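Local coordinates for protein phycocyanobilin lyase subunit alpha (Nostoc sp. PCC 7120, PDB 5N3U) that is the CpcE half of the CpcE/CpcF lyase and is probably required for attaching the bilin chromophore to the phycocyanin alpha subunit, at residues A78-G82 with A107-S111. Sequence-based numbering, arbitrary orientation.
Sequences ARALG and AAAQS
Ala78 and Gly82 pack against Ala107 and Ser111 in a close, nearly parallel helix-helix contact between helices 72-83 and 102-115, within the HEAT repeats of CpcE. The two short segments run only 3° apart with their axes 8.0 Å from each other, a spacing allowed by the small residues on the facing sides. At the N-terminal end the methyl groups of Ala78 and Ala107 meet tip to tip, CB to CB at 3.8 Å. One turn on, Ser111 leans over Gly82, whose CA comes within 3.5 Å of Ser111 CB; the lack of a side chain on Gly82 leaves room for the serine hydroxyl. With OG beside its own backbone N (chi1 -70°), Ser111 reaches across and donates a 2.7 Å hydrogen bond to Ala78 O, arriving tilted 35° from the carbonyl plane. Replacing Ser111 by an alanine is likely to leave Ala78 O without its donor from the neighbouring helix, and the two segments without the one direct hydrogen bond between them. Along the margin, the extended Arg79 chain lays CG against Ala107 CB, while a water in the guanidinium plane accepts from Arg79 NE and donates to Gln110 OE1; Arg79 NH1 turns back to Asn76 of its own helix. Leu93 of helix 90-96 touches both Ala78 and Ser111, whereas helices 49-58 and 148-157 pack on Ala80 and Ala109 respectively, continuing the layered solenoid.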
ATOM      1  N   ALA A  78      24.480   2.145  -0.962  1.00 18.32           N
ATOM      2  CA  ALA A  78      24.623   3.143   0.061  1.00 20.49           C
ATOM      3  C   ALA A  78      23.368   3.344   0.918  1.00 19.54           C
ATOM      4  O   ALA A  78      23.447   3.392   2.120  1.00 20.73           O
ATOM      5  CB  ALA A  78      25.092   4.448  -0.534  1.00 20.41           C
ATOM      6  N   ARG A  79      22.221   3.428   0.278  1.00 19.56           N
ATOM      7  CA  ARG A  79      20.926   3.633   0.961  1.00 21.25           C
ATOM      8  C   ARG A  79      20.615   2.422   1.822  1.00 22.80           C
ATOM      9  O   ARG A  79      20.271   2.544   2.989  1.00 19.85           O
ATOM     10  CB  ARG A  79      19.794   3.766  -0.040  1.00 23.62           C
ATOM     11  CG  ARG A  79      19.775   4.960  -0.927  1.00 32.26           C
ATOM     12  CD  ARG A  79      18.674   4.984  -2.064  1.00 37.49           C
ATOM     13  NE  ARG A  79      18.894   6.172  -2.933  1.00 35.33           N
ATOM     14  CZ  ARG A  79      18.948   6.214  -4.262  1.00 42.83           C
ATOM     15  NH1 ARG A  79      18.753   5.130  -5.023  1.00 41.67           N
ATOM     16  NH2 ARG A  79      19.135   7.390  -4.863  1.00 44.56           N
ATOM     17  N   ALA A  80      20.818   1.226   1.282  1.00 20.03           N
ATOM     18  CA  ALA A  80      20.590   0.004   2.036  1.00 21.22           C
ATOM     19  C   ALA A  80      21.433  -0.081   3.315  1.00 20.20           C
ATOM     20  O   ALA A  80      20.881  -0.428   4.412  1.00 21.52           O
ATOM     21  CB  ALA A  80      20.862  -1.212   1.155  1.00 19.77           C
ATOM     22  N   LEU A  81      22.701   0.308   3.236  1.00 19.69           N
ATOM     23  CA  LEU A  81      23.632   0.173   4.378  1.00 18.66           C
ATOM     24  C   LEU A  81      23.224   0.989   5.550  1.00 20.91           C
ATOM     25  O   LEU A  81      23.419   0.592   6.719  1.00 21.65           O
ATOM     26  CB  LEU A  81      25.041   0.491   3.989  1.00 17.17           C
ATOM     27  CG  LEU A  81      25.630  -0.568   3.107  1.00 17.69           C
ATOM     28  CD1 LEU A  81      26.872  -0.081   2.481  1.00 19.61           C
ATOM     29  CD2 LEU A  81      25.947  -1.751   3.996  1.00 22.92           C
ATOM     30  N   GLY A  82      22.570   2.117   5.287  1.00 19.54           N
ATOM     31  CA  GLY A  82      22.149   2.895   6.402  1.00 17.00           C
ATOM     32  C   GLY A  82      21.039   2.229   7.223  1.00 20.02           C
ATOM     33  O   GLY A  82      20.888   2.549   8.333  1.00 23.59           O
ATOM     34  N   ALA A 107      23.006   9.697  -0.777  1.00 16.25           N
ATOM     35  CA  ALA A 107      22.680   8.444  -0.150  1.00 16.28           C
ATOM     36  C   ALA A 107      23.616   8.118   0.987  1.00 16.14           C
ATOM     37  O   ALA A 107      23.170   7.681   2.029  1.00 15.50           O
ATOM     38  CB  ALA A 107      22.749   7.321  -1.190  1.00 17.07           C
ATOM     39  N   ALA A 108      24.898   8.416   0.804  1.00 16.16           N
ATOM     40  CA  ALA A 108      25.906   8.150   1.843  1.00 17.54           C
ATOM     41  C   ALA A 108      25.733   9.020   3.049  1.00 17.42           C
ATOM     42  O   ALA A 108      25.772   8.581   4.191  1.00 19.18           O
ATOM     43  CB  ALA A 108      27.329   8.329   1.307  1.00 18.31           C
ATOM     44  N   ALA A 109      25.503  10.281   2.817  1.00 16.45           N
ATOM     45  CA  ALA A 109      25.236  11.190   3.919  1.00 15.20           C
ATOM     46  C   ALA A 109      23.981  10.810   4.678  1.00 16.71           C
ATOM     47  O   ALA A 109      23.994  10.888   5.904  1.00 18.52           O
ATOM     48  CB  ALA A 109      25.133  12.606   3.403  1.00 16.40           C
ATOM     49  N   GLN A 110      22.923  10.391   3.983  1.00 17.53           N
ATOM     50  CA  GLN A 110      21.713   9.954   4.692  1.00 20.18           C
ATOM     51  C   GLN A 110      22.003   8.699   5.540  1.00 20.60           C
ATOM     52  O   GLN A 110      21.599   8.611   6.726  1.00 17.76           O
ATOM     53  CB  GLN A 110      20.592   9.626   3.713  1.00 21.16           C
ATOM     54  CG  GLN A 110      20.021  10.842   3.046  1.00 27.05           C
ATOM     55  CD  GLN A 110      19.170  10.496   1.780  1.00 30.47           C
ATOM     56  OE1 GLN A 110      19.234   9.386   1.208  1.00 30.02           O
ATOM     57  NE2 GLN A 110      18.429  11.495   1.305  1.00 32.06           N
ATOM     58  N   SER A 111      22.763   7.768   4.971  1.00 16.18           N
ATOM     59  CA  SER A 111      23.087   6.568   5.752  1.00 17.07           C
ATOM     60  C   SER A 111      24.026   6.853   6.920  1.00 17.81           C
ATOM     61  O   SER A 111      23.847   6.311   7.967  1.00 19.76           O
ATOM     62  CB  SER A 111      23.677   5.539   4.782  1.00 18.01           C
ATOM     63  OG  SER A 111      22.608   5.123   3.957  1.00 17.53           O
TER
HETATM   64  O   HOH W   1      18.853   8.557  -1.338  1.00 39.80           O